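Local coordinates for protein homoserine kinase (Listeria monocytogenes, PDB 3HUL) that probably catalyses the ATP-dependent phosphorylation of L-homoserine to O-phospho-L-homoserine, a late step of threonine biosynthesis, as a GHMP-family kinase, at residues P82-G87 with G248-V253; A9-L14 with L23-Y28; I158-K163 with I272-L277; M209-L214 with A241-G246. All coordinates share one frame; numbering follows the deposited sequence.

Contact 1. Residues P82-G87 with G248-V253; sequences PARGLG and GPTVLV. With SO4 (sulfate ion), chain C.
Gly85 meets Gly248 with their CA atoms 4.6 Å apart, and Arg84 faces Pro249 one step along, where the glycine-rich loop 82-87 turns past the start of strand 251-255. Both glycines have positive phi, and Gly85 CA lies against Gly248 O at 3.2 Å. A cis peptide bond before Pro249 bends the second segment. Thr250 N then lies 3.2 Å from Arg84 O, a hydrogen bond whose acceptor is placed with some doubt.

Arg84 is curled by its bent middle torsions (chi2 66°, chi3 50°), which fold the guanidinium back over its own loop. NE, at 2.8 Å, and NH2 both grip Pro82 O side-on, while NH1 bonds to Pro162 O. The aliphatic part of the same chain runs at about a right angle to Thr250, and its CD lies 4.2 Å from Pro249 CG. Leu86 crosses Thr250 likewise, with its CG 3.9 Å from Thr250 OG1, and Leu86 CD2 reaches Leu252 CD2 at 4.3 Å. Thr250 OG1 is buried here without a polar partner in the model.

On the loop's other flank a sulfate accepts Gly85 N at its O2 and Gly87 N at its O1, both at 2.9 Å, and Ser88 N as well. Backbone N-H groups converging on an anion just before helix 88-103 are the phosphate-binding arrangement of GHMP kinases, consistent with the predicted ATP site; the sulfate, probably from the crystallisation liquor, plausibly marks a phosphate position.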
loop_
_atom_site.group_PDB
_atom_site.type_symbol
_atom_site.label_atom_id
_atom_site.label_comp_id
_atom_site.label_asym_id
_atom_site.label_seq_id
_atom_site.Cartn_x
_atom_site.Cartn_y
_atom_site.Cartn_z
ATOM N N PRO A 82 -32.467 3.605 12.933
ATOM C CA PRO A 82 -33.070 3.661 11.616
ATOM C C PRO A 82 -33.066 5.074 11.085
ATOM O O PRO A 82 -33.191 6.041 11.866
ATOM C CB PRO A 82 -34.515 3.218 11.856
ATOM C CG PRO A 82 -34.525 2.575 13.185
ATOM C CD PRO A 82 -33.452 3.238 13.972
ATOM N N ALA A 83 -32.928 5.174 9.764
ATOM C CA ALA A 83 -32.922 6.436 9.046
ATOM C C ALA A 83 -32.051 7.520 9.711
ATOM O O ALA A 83 -32.443 8.679 9.797
ATOM C CB ALA A 83 -34.369 6.926 8.810
ATOM N N ARG A 84 -30.848 7.147 10.145
ATOM C CA ARG A 84 -29.958 8.128 10.774
ATOM C C ARG A 84 -28.643 8.402 10.011
ATOM O O ARG A 84 -27.787 9.129 10.500
ATOM C CB ARG A 84 -29.711 7.775 12.247
ATOM C CG ARG A 84 -29.953 8.973 13.210
ATOM C CD ARG A 84 -31.462 9.379 13.221
ATOM N NE ARG A 84 -32.368 8.236 13.426
ATOM C CZ ARG A 84 -32.662 7.751 14.632
ATOM N NH1 ARG A 84 -32.103 8.286 15.717
ATOM N NH2 ARG A 84 -33.475 6.703 14.761
ATOM N N GLY A 85 -28.513 7.856 8.802
ATOM C CA GLY A 85 -27.324 8.075 7.955
ATOM C C GLY A 85 -26.182 7.102 8.254
ATOM O O GLY A 85 -25.052 7.294 7.778
ATOM N N LEU A 86 -26.478 6.070 9.041
ATOM C CA LEU A 86 -25.498 5.056 9.433
ATOM C C LEU A 86 -25.756 3.666 8.827
ATOM O O LEU A 86 -25.250 2.665 9.319
ATOM C CB LEU A 86 -25.359 4.985 10.954
ATOM C CG LEU A 86 -24.797 6.235 11.628
ATOM C CD1 LEU A 86 -25.062 6.191 13.140
ATOM C CD2 LEU A 86 -23.280 6.398 11.346
ATOM N N GLY A 87 -26.508 3.616 7.731
ATOM C CA GLY A 87 -26.632 2.403 6.970
ATOM C C GLY A 87 -27.468 1.338 7.657
ATOM O O GLY A 87 -27.153 0.147 7.573
ATOM N N GLY A 248 -27.094 12.132 6.104
ATOM C CA GLY A 248 -27.443 12.675 7.408
ATOM C C GLY A 248 -28.582 11.871 8.025
ATOM O O GLY A 248 -28.972 10.829 7.485
ATOM N N PRO A 249 -29.110 12.338 9.164
ATOM C CA PRO A 249 -28.670 13.548 9.836
ATOM C C PRO A 249 -27.465 13.402 10.790
ATOM O O PRO A 249 -26.969 14.413 11.297
ATOM C CB PRO A 249 -29.919 13.987 10.614
ATOM C CG PRO A 249 -30.706 12.728 10.838
ATOM C CD PRO A 249 -30.207 11.668 9.894
ATOM N N THR A 250 -26.982 12.186 11.047
ATOM C CA THR A 250 -25.839 12.117 11.967
ATOM C C THR A 250 -24.601 12.793 11.387
ATOM O O THR A 250 -24.434 12.855 10.163
ATOM C CB THR A 250 -25.528 10.720 12.615
ATOM O OG1 THR A 250 -24.371 10.120 12.020
ATOM C CG2 THR A 250 -26.668 9.825 12.604
ATOM N N VAL A 251 -23.799 13.362 12.290
ATOM C CA VAL A 251 -22.545 14.019 11.971
ATOM C C VAL A 251 -21.453 13.135 12.573
ATOM O O VAL A 251 -21.572 12.654 13.719
ATOM C CB VAL A 251 -22.470 15.453 12.551
ATOM C CG1 VAL A 251 -21.082 16.077 12.341
ATOM C CG2 VAL A 251 -23.537 16.372 11.924
ATOM N N LEU A 252 -20.426 12.863 11.766
ATOM C CA LEU A 252 -19.260 12.133 12.235
ATOM C C LEU A 252 -18.038 13.025 12.330
ATOM O O LEU A 252 -17.775 13.843 11.442
ATOM C CB LEU A 252 -18.951 10.918 11.344
ATOM C CG LEU A 252 -20.002 9.819 11.271
ATOM C CD1 LEU A 252 -19.726 8.917 10.071
ATOM C CD2 LEU A 252 -20.096 8.986 12.564
ATOM N N VAL A 253 -17.296 12.851 13.420
ATOM C CA VAL A 253 -16.044 13.526 13.616
ATOM C C VAL A 253 -14.985 12.448 13.442
ATOM O O VAL A 253 -15.040 11.408 14.076
ATOM C CB VAL A 253 -15.945 14.151 15.040
ATOM C CG1 VAL A 253 -14.526 14.695 15.344
ATOM C CG2 VAL A 253 -17.023 15.259 15.249
HETATM S S SO4 C . -29.769 5.047 6.706
HETATM O O1 SO4 C . -28.426 5.119 6.101
HETATM O O2 SO4 C . -30.178 6.430 6.896
HETATM O O3 SO4 C . -30.737 4.370 5.831
HETATM O O4 SO4 C . -29.726 4.332 7.959
#

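Contact 2. Residues A9-L14 with L23-Y28; sequences ATTANL and LALTLY
Ala9 is held through both of its backbone polar groups: its N donates to Leu27 O at 2.8 Å with an N-H...O angle of 166°, and its O accepts Leu25 N at 2.7 Å. Thr11 N donates to Leu23 O, also at 2.8 Å, and the return bond from Leu23 N to Thr11 O is weak. Between these bonds Thr10 and Ala24 form a non-hydrogen-bonded antiparallel pair, with Thr10 CA sending a CH...O contact to Leu23 O. Thr26, at the centre of an inverse gamma turn, makes the corner that lets Leu25 and Leu27 both address Ala9.

Ala9, Thr11, Leu23 and Leu25 face one side of the sheet. Ala9 CB packs 3.8 Å from Leu27 CB, and Thr11 lies beside Leu23, its CG2 4.0 Å from Leu23 CB. With OG1 anti to the backbone N (chi1 179°), Thr11 turns this methyl to the neighbouring strand, and its hydroxyl is hydrogen-bonded with Ser245 OG. Leu25 CD1 closes over the same methyl at 4.2 Å. On the other side, Thr10 sets CG2 3.9 Å from Ala24 CA and hydrogen-bonds through OG1 to Asn126 ND2.

The hairpin of strands 3-12 and 21-25 is thus packed through aliphatic carbons on the face of Ala9, Thr11, Leu23 and Leu25, while both threonine hydroxyls are satisfied by partners from other loops. Thr10 also comes close to Gly87, which places the hairpin next to the loop predicted to bind ATP.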
loop_
_atom_site.group_PDB
_atom_site.type_symbol
_atom_site.label_atom_id
_atom_site.label_comp_id
_atom_site.label_asym_id
_atom_site.label_seq_id
_atom_site.Cartn_x
_atom_site.Cartn_y
_atom_site.Cartn_z
ATOM N N ALA A 9 -23.062 -1.346 10.760
ATOM C CA ALA A 9 -23.386 -0.028 10.280
ATOM C C ALA A 9 -22.293 0.454 9.333
ATOM O O ALA A 9 -21.154 -0.028 9.387
ATOM C CB ALA A 9 -23.500 0.916 11.451
ATOM N N THR A 10 -22.642 1.404 8.476
ATOM C CA THR A 10 -21.722 1.963 7.482
ATOM C C THR A 10 -22.037 3.422 7.275
ATOM O O THR A 10 -23.199 3.844 7.367
ATOM C CB THR A 10 -21.879 1.277 6.084
ATOM O OG1 THR A 10 -23.263 1.270 5.737
ATOM C CG2 THR A 10 -21.363 -0.155 6.088
ATOM N N THR A 11 -21.004 4.204 6.987
ATOM C CA THR A 11 -21.190 5.597 6.606
ATOM C C THR A 11 -20.704 5.739 5.186
ATOM O O THR A 11 -19.565 5.388 4.875
ATOM C CB THR A 11 -20.443 6.593 7.532
ATOM O OG1 THR A 11 -20.668 7.922 7.058
ATOM C CG2 THR A 11 -18.933 6.344 7.575
ATOM N N ALA A 12 -21.584 6.234 4.328
ATOM C CA ALA A 12 -21.322 6.277 2.908
ATOM C C ALA A 12 -21.132 7.724 2.464
ATOM O O ALA A 12 -21.301 8.641 3.263
ATOM C CB ALA A 12 -22.471 5.621 2.157
ATOM N N ASN A 13 -20.764 7.914 1.198
ATOM C CA ASN A 13 -20.667 9.246 0.619
ATOM C C ASN A 13 -19.566 10.007 1.361
ATOM O O ASN A 13 -19.716 11.189 1.677
ATOM C CB ASN A 13 -22.046 9.957 0.696
ATOM C CG ASN A 13 -22.075 11.302 -0.038
ATOM O OD1 ASN A 13 -22.839 12.213 0.324
ATOM N ND2 ASN A 13 -21.245 11.438 -1.064
ATOM N N LEU A 14 -18.478 9.292 1.655
ATOM C CA LEU A 14 -17.305 9.848 2.325
ATOM C C LEU A 14 -16.680 10.932 1.462
ATOM O O LEU A 14 -16.171 10.650 0.375
ATOM C CB LEU A 14 -16.251 8.765 2.590
ATOM C CG LEU A 14 -16.068 8.059 3.944
ATOM C CD1 LEU A 14 -14.644 7.476 3.985
ATOM C CD2 LEU A 14 -16.274 8.982 5.147
ATOM N N LEU A 23 -17.607 3.102 4.640
ATOM C CA LEU A 23 -16.773 2.643 5.743
ATOM C C LEU A 23 -17.674 1.965 6.762
ATOM O O LEU A 23 -18.691 2.551 7.159
ATOM C CB LEU A 23 -16.025 3.856 6.361
ATOM C CG LEU A 23 -15.062 3.722 7.556
ATOM C CD1 LEU A 23 -13.845 2.855 7.199
ATOM C CD2 LEU A 23 -14.575 5.091 7.972
ATOM N N ALA A 24 -17.323 0.736 7.147
ATOM C CA ALA A 24 -18.087 -0.030 8.129
ATOM C C ALA A 24 -17.732 0.447 9.523
ATOM O O ALA A 24 -16.589 0.806 9.773
ATOM C CB ALA A 24 -17.841 -1.566 7.988
ATOM N N LEU A 25 -18.715 0.430 10.417
ATOM C CA LEU A 25 -18.586 0.980 11.775
ATOM C C LEU A 25 -19.069 -0.008 12.849
ATOM O O LEU A 25 -19.836 -0.918 12.548
ATOM C CB LEU A 25 -19.386 2.282 11.888
ATOM C CG LEU A 25 -18.986 3.421 10.959
ATOM C CD1 LEU A 25 -19.910 4.606 11.222
ATOM C CD2 LEU A 25 -17.531 3.790 11.224
ATOM N N THR A 26 -18.611 0.180 14.091
ATOM C CA THR A 26 -18.910 -0.750 15.184
ATOM C C THR A 26 -20.310 -0.520 15.798
ATOM O O THR A 26 -20.431 -0.234 16.984
ATOM C CB THR A 26 -17.809 -0.690 16.292
ATOM O OG1 THR A 26 -17.577 0.667 16.637
ATOM C CG2 THR A 26 -16.462 -1.315 15.804
ATOM N N LEU A 27 -21.353 -0.589 14.969
ATOM C CA LEU A 27 -22.731 -0.717 15.452
ATOM C C LEU A 27 -23.297 -1.841 14.615
ATOM O O LEU A 27 -22.859 -2.019 13.473
ATOM C CB LEU A 27 -23.539 0.559 15.248
ATOM C CG LEU A 27 -23.232 1.782 16.107
ATOM C CD1 LEU A 27 -24.028 2.974 15.553
ATOM C CD2 LEU A 27 -23.531 1.561 17.629
ATOM N N TYR A 28 -24.218 -2.610 15.182
ATOM C CA TYR A 28 -24.624 -3.884 14.574
ATOM C C TYR A 28 -26.109 -4.140 14.505
ATOM O O TYR A 28 -26.868 -3.715 15.366
ATOM C CB TYR A 28 -23.942 -5.080 15.249
ATOM C CG TYR A 28 -22.455 -4.890 15.382
ATOM C CD1 TYR A 28 -21.607 -5.082 14.284
ATOM C CD2 TYR A 28 -21.900 -4.475 16.588
ATOM C CE1 TYR A 28 -20.259 -4.894 14.395
ATOM C CE2 TYR A 28 -20.550 -4.277 16.712
ATOM C CZ TYR A 28 -19.732 -4.491 15.606
ATOM O OH TYR A 28 -18.386 -4.295 15.715
#

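Contact 3. Residues I158-K163 with I272-L277; sequences IAFIPK and IDADVL
Strands 158-161 and 275-277 pair antiparallel at one margin of the four-stranded antiparallel sheet in the C-terminal half of this GHMP kinase, where strand 275-280 is outermost within the chain. The short axes approach to 4.7 Å and run at 159° to each other. Two reciprocal bond pairs define the register. Ala159 and Leu277 exchange nearly straight N-H...O bonds, N to O 2.9 Å each way. Ile161 N to Asp275 O is 2.8 Å, and in return Asp275 N donates to Ile161 O at 3.0 Å.

Phe160 and Val276 occupy the intervening non-hydrogen-bonded pair and lie side by side. Val276 CG2 stands 4.0 Å from Phe160 CE1, oblique to the ring, and Ile272, crossing Phe160 at about a right angle, brings CD1 to the same CE1. Ala274 CB sits at the ring edge, near its plane. Helices 227-235 and 260-268 cover this face, Ile230 and Leu267 both touching Phe160.

On the other face Ile161 CD1 meets Leu277 CD2 at 3.8 Å. At the loop end Ala274 CB packs against Pro162 CB, 4.2 Å away. The tightest apolar approach is Ile158 CG2, anti to its backbone N, pressed to 3.5 Å from Val276 CG1.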
loop_
_atom_site.group_PDB
_atom_site.type_symbol
_atom_site.label_atom_id
_atom_site.label_comp_id
_atom_site.label_asym_id
_atom_site.label_seq_id
_atom_site.Cartn_x
_atom_site.Cartn_y
_atom_site.Cartn_z
ATOM N N ILE A 158 -16.426 9.969 16.263
ATOM C CA ILE A 158 -17.405 10.428 17.224
ATOM C C ILE A 158 -18.669 10.793 16.471
ATOM O O ILE A 158 -18.666 11.679 15.626
ATOM C CB ILE A 158 -16.893 11.621 18.066
ATOM C CG1 ILE A 158 -15.879 11.145 19.111
ATOM C CG2 ILE A 158 -18.040 12.305 18.761
ATOM C CD1 ILE A 158 -14.454 11.132 18.623
ATOM N N ALA A 159 -19.746 10.091 16.790
ATOM C CA ALA A 159 -21.009 10.255 16.092
ATOM C C ALA A 159 -21.976 11.097 16.923
ATOM O O ALA A 159 -22.275 10.760 18.080
ATOM C CB ALA A 159 -21.618 8.894 15.815
ATOM N N PHE A 160 -22.458 12.182 16.335
ATOM C CA PHE A 160 -23.605 12.883 16.895
ATOM C C PHE A 160 -24.844 12.269 16.286
ATOM O O PHE A 160 -25.170 12.534 15.125
ATOM C CB PHE A 160 -23.590 14.350 16.516
ATOM C CG PHE A 160 -22.589 15.168 17.251
ATOM C CD1 PHE A 160 -22.979 15.945 18.329
ATOM C CD2 PHE A 160 -21.251 15.210 16.830
ATOM C CE1 PHE A 160 -22.064 16.748 18.994
ATOM C CE2 PHE A 160 -20.330 15.999 17.487
ATOM C CZ PHE A 160 -20.732 16.768 18.580
ATOM N N ILE A 161 -25.538 11.452 17.063
ATOM C CA ILE A 161 -26.730 10.795 16.577
ATOM C C ILE A 161 -27.996 11.502 17.117
ATOM O O ILE A 161 -28.347 11.326 18.295
ATOM C CB ILE A 161 -26.700 9.321 16.968
ATOM C CG1 ILE A 161 -25.476 8.656 16.325
ATOM C CG2 ILE A 161 -28.026 8.628 16.591
ATOM C CD1 ILE A 161 -25.164 7.330 16.890
ATOM N N PRO A 162 -28.662 12.322 16.266
ATOM C CA PRO A 162 -29.918 12.949 16.703
ATOM C C PRO A 162 -31.097 12.024 16.412
ATOM O O PRO A 162 -30.913 10.885 15.958
ATOM C CB PRO A 162 -30.009 14.193 15.820
ATOM C CG PRO A 162 -29.368 13.745 14.505
ATOM C CD PRO A 162 -28.411 12.579 14.833
ATOM N N LYS A 163 -32.293 12.521 16.688
ATOM C CA LYS A 163 -33.547 11.842 16.379
ATOM C C LYS A 163 -33.708 11.764 14.872
ATOM O O LYS A 163 -33.105 12.563 14.144
ATOM C CB LYS A 163 -34.711 12.669 16.970
ATOM C CG LYS A 163 -34.624 12.840 18.507
ATOM C CD LYS A 163 -34.911 11.515 19.179
ATOM C CE LYS A 163 -35.094 11.659 20.681
ATOM N NZ LYS A 163 -35.304 10.306 21.257
ATOM N N ILE A 272 -25.640 19.693 22.511
ATOM C CA ILE A 272 -26.407 19.635 21.297
ATOM C C ILE A 272 -27.384 18.487 21.522
ATOM O O ILE A 272 -27.093 17.536 22.252
ATOM C CB ILE A 272 -25.451 19.441 20.079
ATOM C CG1 ILE A 272 -24.646 20.723 19.847
ATOM C CG2 ILE A 272 -26.203 19.073 18.809
ATOM C CD1 ILE A 272 -23.344 20.511 19.105
ATOM N N ASP A 273 -28.562 18.599 20.923
ATOM C CA ASP A 273 -29.588 17.586 21.076
ATOM C C ASP A 273 -29.278 16.335 20.238
ATOM O O ASP A 273 -29.846 16.136 19.147
ATOM C CB ASP A 273 -30.961 18.167 20.711
ATOM C CG ASP A 273 -32.102 17.281 21.165
ATOM O OD1 ASP A 273 -31.870 16.376 22.008
ATOM O OD2 ASP A 273 -33.229 17.488 20.675
ATOM N N ALA A 274 -28.370 15.504 20.757
ATOM C CA ALA A 274 -27.973 14.263 20.097
ATOM C C ALA A 274 -27.133 13.450 21.051
ATOM O O ALA A 274 -26.419 14.010 21.871
ATOM C CB ALA A 274 -27.168 14.571 18.826
ATOM N N ASP A 275 -27.213 12.130 20.944
ATOM C CA ASP A 275 -26.314 11.269 21.676
ATOM C C ASP A 275 -24.937 11.364 21.005
ATOM O O ASP A 275 -24.827 11.410 19.767
ATOM C CB ASP A 275 -26.842 9.841 21.674
ATOM C CG ASP A 275 -28.178 9.706 22.422
ATOM O OD1 ASP A 275 -28.336 10.334 23.502
ATOM O OD2 ASP A 275 -29.068 8.959 21.939
ATOM N N VAL A 276 -23.902 11.448 21.822
ATOM C CA VAL A 276 -22.538 11.462 21.336
ATOM C C VAL A 276 -21.922 10.102 21.608
ATOM O O VAL A 276 -21.703 9.734 22.772
ATOM C CB VAL A 276 -21.726 12.544 21.995
ATOM C CG1 VAL A 276 -20.337 12.583 21.367
ATOM C CG2 VAL A 276 -22.446 13.913 21.824
ATOM N N LEU A 277 -21.666 9.356 20.533
ATOM C CA LEU A 277 -21.230 7.968 20.637
ATOM C C LEU A 277 -19.840 7.779 20.057
ATOM O O LEU A 277 -19.462 8.459 19.125
ATOM C CB LEU A 277 -22.220 7.037 19.932
ATOM C CG LEU A 277 -23.248 6.301 20.799
ATOM C CD1 LEU A 277 -24.179 7.246 21.573
ATOM C CD2 LEU A 277 -24.080 5.337 19.928
#

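Contact 4. Residues M209-L214 with A241-G246; sequences MMERDL and AACLSG
Ala241 opens strand 241-244 with its CB directed at the end of helix 203-210, where it rests 3.8 Å from Glu211 CG; Met210 SD lies a looser 4.4 Å from the same methyl. At Ala242 the backbone takes over. Its N donates to Glu211 OE2 at 2.9 Å, with an N-H...O angle of 167°, meeting the oxygen on its anti side and 20° out of the carboxylate plane. An extended Glu211 side chain delivers the carboxylate to the strand edge, and OE2 is also in a salt bridge with Arg231 NE. Arg231 NH2 in turn bonds to Ala242 O, so one arginine links the acid and the strand, probably favouring the charged carboxylate.

Cys243 points back toward the helix end, its SG 3.7 Å from Met210 CG. CG anti to the backbone N (chi1 -169°) and an extended chi2 carry the methionine chain to the cysteine, with Met210 SD 4.0 Å from Cys243 SG.

This is helix-to-sheet-edge packing in the GHMP kinase C-terminal region: a carboxylate occupies a backbone N-H of strand 241-244, an outer strand of the sheet within this chain.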
loop_
_atom_site.group_PDB
_atom_site.type_symbol
_atom_site.label_atom_id
_atom_site.label_comp_id
_atom_site.label_asym_id
_atom_site.label_seq_id
_atom_site.Cartn_x
_atom_site.Cartn_y
_atom_site.Cartn_z
ATOM N N MET A 209 -10.117 17.243 2.467
ATOM C CA MET A 209 -10.859 16.917 1.239
ATOM C C MET A 209 -12.263 16.408 1.600
ATOM O O MET A 209 -13.241 16.745 0.971
ATOM C CB MET A 209 -10.101 15.871 0.381
ATOM C CG MET A 209 -8.675 16.314 -0.104
ATOM S SD MET A 209 -8.626 17.759 -1.212
ATOM C CE MET A 209 -8.329 19.093 -0.082
ATOM N N MET A 210 -12.333 15.590 2.634
ATOM C CA MET A 210 -13.557 14.965 3.047
ATOM C C MET A 210 -14.651 16.005 3.408
ATOM O O MET A 210 -15.833 15.731 3.225
ATOM C CB MET A 210 -13.251 14.035 4.216
ATOM C CG MET A 210 -14.353 13.097 4.621
ATOM S SD MET A 210 -13.928 12.169 6.141
ATOM C CE MET A 210 -12.240 11.753 5.852
ATOM N N GLU A 211 -14.251 17.187 3.882
ATOM C CA GLU A 211 -15.202 18.245 4.292
ATOM C C GLU A 211 -15.821 19.051 3.143
ATOM O O GLU A 211 -16.802 19.752 3.352
ATOM C CB GLU A 211 -14.570 19.200 5.316
ATOM C CG GLU A 211 -14.380 18.549 6.679
ATOM C CD GLU A 211 -13.990 19.508 7.786
ATOM O OE1 GLU A 211 -13.266 20.507 7.546
ATOM O OE2 GLU A 211 -14.401 19.240 8.924
ATOM N N ARG A 212 -15.262 18.959 1.937
ATOM C CA ARG A 212 -15.860 19.629 0.775
ATOM C C ARG A 212 -17.013 18.803 0.155
ATOM O O ARG A 212 -16.917 17.577 0.017
ATOM C CB ARG A 212 -14.772 19.974 -0.237
ATOM C CG ARG A 212 -13.534 20.548 0.428
ATOM C CD ARG A 212 -12.996 21.771 -0.267
ATOM N NE ARG A 212 -11.783 22.259 0.401
ATOM C CZ ARG A 212 -11.207 23.439 0.172
ATOM N NH1 ARG A 212 -11.721 24.290 -0.716
ATOM N NH2 ARG A 212 -10.109 23.773 0.837
ATOM N N ASP A 213 -18.122 19.454 -0.180
ATOM C CA ASP A 213 -19.305 18.704 -0.655
ATOM C C ASP A 213 -19.275 18.429 -2.168
ATOM O O ASP A 213 -19.060 17.281 -2.589
ATOM C CB ASP A 213 -20.627 19.368 -0.203
ATOM C CG ASP A 213 -20.769 20.824 -0.671
ATOM O OD1 ASP A 213 -19.984 21.275 -1.550
ATOM O OD2 ASP A 213 -21.692 21.511 -0.159
ATOM N N LEU A 214 -19.518 19.497 -2.937
ATOM C CA LEU A 214 -19.333 19.624 -4.397
ATOM C C LEU A 214 -20.347 18.965 -5.328
ATOM O O LEU A 214 -20.416 19.332 -6.511
ATOM C CB LEU A 214 -17.899 19.278 -4.817
ATOM C CG LEU A 214 -16.749 20.069 -4.186
ATOM C CD1 LEU A 214 -15.442 19.344 -4.470
ATOM C CD2 LEU A 214 -16.695 21.520 -4.683
ATOM N N ALA A 241 -11.621 16.022 10.723
ATOM C CA ALA A 241 -12.775 16.446 9.944
ATOM C C ALA A 241 -14.065 16.144 10.709
ATOM O O ALA A 241 -14.091 15.264 11.558
ATOM C CB ALA A 241 -12.789 15.686 8.604
ATOM N N ALA A 242 -15.119 16.874 10.375
ATOM C CA ALA A 242 -16.470 16.581 10.830
ATOM C C ALA A 242 -17.353 16.673 9.579
ATOM O O ALA A 242 -17.292 17.667 8.844
ATOM C CB ALA A 242 -16.933 17.587 11.927
ATOM N N CYS A 243 -18.139 15.626 9.336
ATOM C CA CYS A 243 -18.966 15.532 8.142
ATOM C C CYS A 243 -20.305 14.940 8.473
ATOM O O CYS A 243 -20.430 14.119 9.401
ATOM C CB CYS A 243 -18.313 14.578 7.134
ATOM S SG CYS A 243 -16.628 14.991 6.812
ATOM N N LEU A 244 -21.306 15.305 7.688
ATOM C CA LEU A 244 -22.493 14.461 7.621
ATOM C C LEU A 244 -22.116 13.022 7.252
ATOM O O LEU A 244 -21.220 12.787 6.423
ATOM C CB LEU A 244 -23.522 15.021 6.649
ATOM C CG LEU A 244 -24.164 16.320 7.116
ATOM C CD1 LEU A 244 -24.962 16.920 5.942
ATOM C CD2 LEU A 244 -25.049 16.084 8.340
ATOM N N SER A 245 -22.768 12.078 7.926
ATOM C CA SER A 245 -22.714 10.670 7.571
ATOM C C SER A 245 -23.759 10.399 6.478
ATOM O O SER A 245 -24.959 10.553 6.712
ATOM C CB SER A 245 -23.011 9.835 8.808
ATOM O OG SER A 245 -22.804 8.466 8.550
ATOM N N GLY A 246 -23.302 10.031 5.279
ATOM C CA GLY A 246 -24.197 9.762 4.154
ATOM C C GLY A 246 -25.087 10.957 3.894
ATOM O O GLY A 246 -24.599 12.054 3.698
#

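Overall arrangement
Three of the contacts share the antiparallel sheet ordered 241-244, 251-255, 156-161, 275-280: contact 1 reaches its second strand, contact 3 joins the last two, and contact 4 meets its first. Strand 251-255 bonds to both neighbours, by Leu252 N to Cys243 O (2.7 Å) and Val251 O to Phe160 N (2.8 Å). Contact 2 belongs to the other, mixed sheet, yet its centre lies about 9 Å from that of contact 1, and Leu86 O probably accepts Thr10 N at 3.0 Å. Ser245 OG joins contacts 1, 2 and 4. The sulfate lies at the loop of contact 1, the predicted ATP site; contacts 3 and 4, with centres about 17 Å apart, do not touch.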